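ABC transporter ATP-binding protein (Sulfolobus tokodaii, PDB 2PJZ) probably binds and hydrolyses ATP as the nucleotide-binding subunit of an ABC transporter, perhaps one that imports cobalt. Local coordinates at residues 187-199 / 205-217. Sequence-based numbering, arbitrary orientation.
Sequences MLNLYKEYKAYFL and QGPISVSELLESS
Ala196 N donates to Ile208 O at 2.8 Å, nearly straight (171°), and Ile208 N returns a bond to Ala196 O, a hydrogen-bonded pair of the antiparallel beta hairpin that closes one edge of the P-loop NTPase-like mixed sheet. Phe198 and Gln205 form the next such pair, and a beta bulge between the two shifts the register by one. Gly206 suits the bulge because its backbone angles would jam a CB against the preceding carbonyl. The cis peptide that follows leads into Pro207, whose CA lies over one face of the Tyr197 ring; its CB makes an off-centre CH-pi contact, 4.1 Å from the ring centroid. On the other side of the sheet, with CG anti to the carbonyl carbon (chi1 -72°), the Phe198 ring swings toward the helix, and Leu213 CD1 meets its edge 3.8 Å from Phe198 CZ; Ile239 packs against both residues. Where the strands part, Val210 N, in the first turn of helix 210-214, donates to Tyr194 O at 2.9 Å. Val210, short and branched at CB, sets CB against Tyr191 O and CG2 against Ala196 CB. Leu214 forks between 3-10 segment 188-190 and the turn after it: CD2 meets Leu188 CB at 3.8 Å, while CD1 reaches Lys192 CG at 3.6 Å.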
loop_
_atom_site.group_PDB
_atom_site.type_symbol
_atom_site.label_atom_id
_atom_site.label_comp_id
_atom_site.label_asym_id
_atom_site.label_seq_id
_atom_site.Cartn_x
_atom_site.Cartn_y
_atom_site.Cartn_z
ATOM N N MET A 187 -9.004 3.121 8.503
ATOM C CA MET A 187 -8.087 4.201 8.228
ATOM C C MET A 187 -8.495 5.098 7.060
ATOM O O MET A 187 -7.925 6.180 6.875
ATOM C CB MET A 187 -6.678 3.653 8.000
ATOM C CG MET A 187 -5.674 4.583 8.628
ATOM S SD MET A 187 -5.763 4.246 10.377
ATOM C CE MET A 187 -5.918 5.897 11.085
ATOM N N LEU A 188 -9.495 4.668 6.297
ATOM C CA LEU A 188 -9.881 5.374 5.074
ATOM C C LEU A 188 -10.407 6.791 5.295
ATOM O O LEU A 188 -10.321 7.620 4.387
ATOM C CB LEU A 188 -10.887 4.556 4.272
ATOM C CG LEU A 188 -10.378 3.241 3.667
ATOM C CD1 LEU A 188 -11.536 2.492 3.018
ATOM C CD2 LEU A 188 -9.238 3.481 2.652
ATOM N N ASN A 189 -10.940 7.064 6.499
ATOM C CA ASN A 189 -11.532 8.361 6.820
ATOM C C ASN A 189 -10.491 9.466 6.827
ATOM O O ASN A 189 -10.829 10.647 6.815
ATOM C CB ASN A 189 -12.207 8.307 8.188
ATOM C CG ASN A 189 -11.209 8.112 9.297
ATOM O OD1 ASN A 189 -10.927 6.979 9.704
ATOM N ND2 ASN A 189 -10.612 9.206 9.753
ATOM N N LEU A 190 -9.225 9.085 6.895
ATOM C CA LEU A 190 -8.138 10.065 6.813
ATOM C C LEU A 190 -7.653 10.249 5.373
ATOM O O LEU A 190 -6.780 11.071 5.114
ATOM C CB LEU A 190 -6.964 9.637 7.700
ATOM C CG LEU A 190 -7.103 9.850 9.215
ATOM C CD1 LEU A 190 -5.845 9.343 9.889
ATOM C CD2 LEU A 190 -7.338 11.328 9.546
ATOM N N TYR A 191 -8.234 9.494 4.440
ATOM C CA TYR A 191 -7.753 9.496 3.060
ATOM C C TYR A 191 -8.833 9.780 2.036
ATOM O O TYR A 191 -8.757 9.288 0.920
ATOM C CB TYR A 191 -7.009 8.185 2.755
ATOM C CG TYR A 191 -5.713 8.109 3.499
ATOM C CD1 TYR A 191 -4.527 8.581 2.931
ATOM C CD2 TYR A 191 -5.672 7.622 4.812
ATOM C CE1 TYR A 191 -3.329 8.541 3.642
ATOM C CE2 TYR A 191 -4.486 7.584 5.521
ATOM C CZ TYR A 191 -3.318 8.035 4.930
ATOM O OH TYR A 191 -2.150 7.986 5.650
ATOM N N LYS A 192 -9.795 10.635 2.402
ATOM C CA LYS A 192 -10.951 10.964 1.557
ATOM C C LYS A 192 -10.564 11.570 0.231
ATOM O O LYS A 192 -11.241 11.330 -0.787
ATOM C CB LYS A 192 -11.906 11.935 2.285
ATOM C CG LYS A 192 -12.396 11.427 3.609
ATOM C CD LYS A 192 -13.208 12.497 4.385
ATOM C CE LYS A 192 -13.957 11.826 5.533
ATOM N NZ LYS A 192 -14.946 12.770 6.168
ATOM N N GLU A 193 -9.474 12.327 0.214
ATOM C CA GLU A 193 -9.069 13.000 -1.027
ATOM C C GLU A 193 -8.323 12.065 -1.997
ATOM O O GLU A 193 -7.915 12.478 -3.100
ATOM C CB GLU A 193 -8.271 14.289 -0.717
ATOM C CG GLU A 193 -6.882 14.108 -0.070
ATOM C CD GLU A 193 -6.845 13.889 1.459
ATOM O OE1 GLU A 193 -6.031 14.605 2.111
ATOM O OE2 GLU A 193 -7.552 12.999 2.002
ATOM N N TYR A 194 -8.190 10.797 -1.608
ATOM C CA TYR A 194 -7.382 9.823 -2.384
ATOM C C TYR A 194 -8.253 8.923 -3.205
ATOM O O TYR A 194 -9.439 8.813 -2.921
ATOM C CB TYR A 194 -6.515 8.986 -1.447
ATOM C CG TYR A 194 -5.403 9.778 -0.860
ATOM C CD1 TYR A 194 -4.085 9.347 -0.937
ATOM C CD2 TYR A 194 -5.668 10.977 -0.204
ATOM C CE1 TYR A 194 -3.049 10.132 -0.378
ATOM C CE2 TYR A 194 -4.671 11.748 0.321
ATOM C CZ TYR A 194 -3.371 11.340 0.238
ATOM O OH TYR A 194 -2.429 12.168 0.802
ATOM N N LYS A 195 -7.687 8.315 -4.253
ATOM C CA LYS A 195 -8.391 7.324 -5.043
ATOM C C LYS A 195 -8.017 5.935 -4.517
ATOM O O LYS A 195 -6.872 5.722 -4.068
ATOM C CB LYS A 195 -7.999 7.394 -6.524
ATOM C CG LYS A 195 -8.421 8.681 -7.256
ATOM C CD LYS A 195 -8.063 8.539 -8.728
ATOM C CE LYS A 195 -8.091 9.889 -9.434
ATOM N NZ LYS A 195 -7.059 9.833 -10.512
ATOM N N ALA A 196 -8.991 5.034 -4.587
ATOM C CA ALA A 196 -8.831 3.614 -4.255
ATOM C C ALA A 196 -9.140 2.639 -5.399
ATOM O O ALA A 196 -10.007 2.858 -6.270
ATOM C CB ALA A 196 -9.705 3.241 -2.996
ATOM N N TYR A 197 -8.441 1.507 -5.351
ATOM C CA TYR A 197 -8.733 0.352 -6.170
ATOM C C TYR A 197 -8.951 -0.835 -5.227
ATOM O O TYR A 197 -8.404 -0.861 -4.145
ATOM C CB TYR A 197 -7.529 0.019 -7.048
ATOM C CG TYR A 197 -7.260 1.060 -8.101
ATOM C CD1 TYR A 197 -7.690 0.856 -9.406
ATOM C CD2 TYR A 197 -6.585 2.241 -7.785
ATOM C CE1 TYR A 197 -7.459 1.809 -10.413
ATOM C CE2 TYR A 197 -6.342 3.217 -8.775
ATOM C CZ TYR A 197 -6.789 2.968 -10.089
ATOM O OH TYR A 197 -6.599 3.891 -11.091
ATOM N N PHE A 198 -9.790 -1.771 -5.642
ATOM C CA PHE A 198 -9.962 -3.046 -4.944
ATOM C C PHE A 198 -9.190 -4.148 -5.677
ATOM O O PHE A 198 -9.301 -4.273 -6.883
ATOM C CB PHE A 198 -11.444 -3.438 -4.967
ATOM C CG PHE A 198 -12.285 -2.589 -4.069
ATOM C CD1 PHE A 198 -12.503 -2.971 -2.732
ATOM C CD2 PHE A 198 -12.842 -1.403 -4.548
ATOM C CE1 PHE A 198 -13.293 -2.186 -1.880
ATOM C CE2 PHE A 198 -13.647 -0.618 -3.705
ATOM C CZ PHE A 198 -13.865 -1.004 -2.374
ATOM N N LEU A 199 -8.430 -4.945 -4.938
ATOM C CA LEU A 199 -7.866 -6.177 -5.518
ATOM C C LEU A 199 -8.853 -7.285 -5.137
ATOM O O LEU A 199 -8.775 -7.805 -4.022
ATOM C CB LEU A 199 -6.462 -6.444 -4.954
ATOM C CG LEU A 199 -5.610 -7.567 -5.576
ATOM C CD1 LEU A 199 -5.425 -7.411 -7.097
ATOM C CD2 LEU A 199 -4.297 -7.591 -4.886
ATOM N N GLN A 205 -9.555 -3.371 -9.490
ATOM C CA GLN A 205 -10.774 -2.692 -9.971
ATOM C C GLN A 205 -10.991 -1.306 -9.363
ATOM O O GLN A 205 -10.850 -1.119 -8.162
ATOM C CB GLN A 205 -11.992 -3.606 -9.792
ATOM C CG GLN A 205 -11.713 -5.079 -10.138
ATOM C CD GLN A 205 -12.976 -5.919 -10.230
ATOM O OE1 GLN A 205 -14.016 -5.432 -10.683
ATOM N NE2 GLN A 205 -12.904 -7.169 -9.787
ATOM N N GLY A 206 -11.304 -0.329 -10.212
ATOM C CA GLY A 206 -11.384 1.057 -9.771
ATOM C C GLY A 206 -10.983 1.945 -10.934
ATOM O O GLY A 206 -10.928 1.464 -12.055
ATOM N N PRO A 207 -10.680 3.221 -10.673
ATOM C CA PRO A 207 -10.568 3.848 -9.365
ATOM C C PRO A 207 -11.933 4.292 -8.780
ATOM O O PRO A 207 -12.909 4.376 -9.510
ATOM C CB PRO A 207 -9.689 5.066 -9.648
ATOM C CG PRO A 207 -10.067 5.454 -11.038
ATOM C CD PRO A 207 -10.347 4.162 -11.762
ATOM N N ILE A 208 -11.974 4.529 -7.480
ATOM C CA ILE A 208 -13.133 5.192 -6.854
ATOM C C ILE A 208 -12.625 6.193 -5.834
ATOM O O ILE A 208 -11.617 5.954 -5.155
ATOM C CB ILE A 208 -14.144 4.170 -6.242
ATOM C CG1 ILE A 208 -15.366 4.899 -5.640
ATOM C CG2 ILE A 208 -13.492 3.283 -5.172
ATOM C CD1 ILE A 208 -16.455 3.931 -5.164
ATOM N N SER A 209 -13.280 7.344 -5.735
ATOM C CA SER A 209 -12.915 8.303 -4.702
ATOM C C SER A 209 -13.141 7.676 -3.321
ATOM O O SER A 209 -14.226 7.107 -3.073
ATOM C CB SER A 209 -13.790 9.553 -4.840
ATOM O OG SER A 209 -13.642 10.367 -3.694
ATOM N N VAL A 210 -12.158 7.794 -2.431
ATOM C CA VAL A 210 -12.347 7.312 -1.058
ATOM C C VAL A 210 -13.459 8.138 -0.364
ATOM O O VAL A 210 -14.282 7.595 0.379
ATOM C CB VAL A 210 -11.066 7.363 -0.255
ATOM C CG1 VAL A 210 -11.340 7.079 1.178
ATOM C CG2 VAL A 210 -10.070 6.281 -0.781
ATOM N N SER A 211 -13.507 9.435 -0.651
ATOM C CA SER A 211 -14.573 10.292 -0.091
ATOM C C SER A 211 -15.931 9.696 -0.418
ATOM O O SER A 211 -16.792 9.582 0.464
ATOM C CB SER A 211 -14.461 11.745 -0.610
ATOM O OG SER A 211 -15.551 12.533 -0.122
ATOM N N GLU A 212 -16.130 9.299 -1.669
ATOM C CA GLU A 212 -17.395 8.754 -2.123
ATOM C C GLU A 212 -17.628 7.329 -1.590
ATOM O O GLU A 212 -18.744 6.971 -1.179
ATOM C CB GLU A 212 -17.490 8.820 -3.637
ATOM C CG GLU A 212 -17.109 10.249 -4.126
ATOM C CD GLU A 212 -18.007 10.823 -5.187
ATOM O OE1 GLU A 212 -17.472 11.385 -6.169
ATOM O OE2 GLU A 212 -19.241 10.757 -5.035
ATOM N N LEU A 213 -16.563 6.528 -1.588
ATOM C CA LEU A 213 -16.626 5.190 -0.983
ATOM C C LEU A 213 -17.128 5.229 0.459
ATOM O O LEU A 213 -18.016 4.461 0.808
ATOM C CB LEU A 213 -15.245 4.535 -1.029
ATOM C CG LEU A 213 -15.093 3.061 -0.656
ATOM C CD1 LEU A 213 -15.905 2.149 -1.542
ATOM C CD2 LEU A 213 -13.593 2.728 -0.726
ATOM N N LEU A 214 -16.569 6.124 1.273
ATOM C CA LEU A 214 -16.839 6.178 2.714
ATOM C C LEU A 214 -18.296 6.468 3.053
ATOM O O LEU A 214 -18.745 6.174 4.178
ATOM C CB LEU A 214 -15.955 7.214 3.395
ATOM C CG LEU A 214 -14.495 6.883 3.689
ATOM C CD1 LEU A 214 -13.753 8.133 3.994
ATOM C CD2 LEU A 214 -14.373 5.905 4.849
ATOM N N GLU A 215 -19.020 7.038 2.088
ATOM C CA GLU A 215 -20.435 7.380 2.254
ATOM C C GLU A 215 -21.302 6.563 1.318
ATOM O O GLU A 215 -22.479 6.870 1.117
ATOM C CB GLU A 215 -20.664 8.904 2.068
ATOM C CG GLU A 215 -19.985 9.767 3.152
ATOM C CD GLU A 215 -20.405 9.401 4.588
ATOM O OE1 GLU A 215 -21.536 8.872 4.797
ATOM O OE2 GLU A 215 -19.603 9.647 5.521
ATOM N N SER A 216 -20.736 5.497 0.758
ATOM C CA SER A 216 -21.454 4.655 -0.186
ATOM C C SER A 216 -22.109 3.448 0.479
ATOM O O SER A 216 -21.842 3.145 1.650
ATOM C CB SER A 216 -20.482 4.106 -1.230
ATOM O OG SER A 216 -19.491 3.343 -0.551
ATOM N N SER A 217 -22.907 2.733 -0.305
ATOM C CA SER A 217 -23.473 1.461 0.127
ATOM C C SER A 217 -23.006 0.391 -0.829
ATOM O O SER A 217 -22.703 0.674 -1.973
ATOM C CB SER A 217 -25.010 1.509 0.131
ATOM O OG SER A 217 -25.478 2.460 1.069
#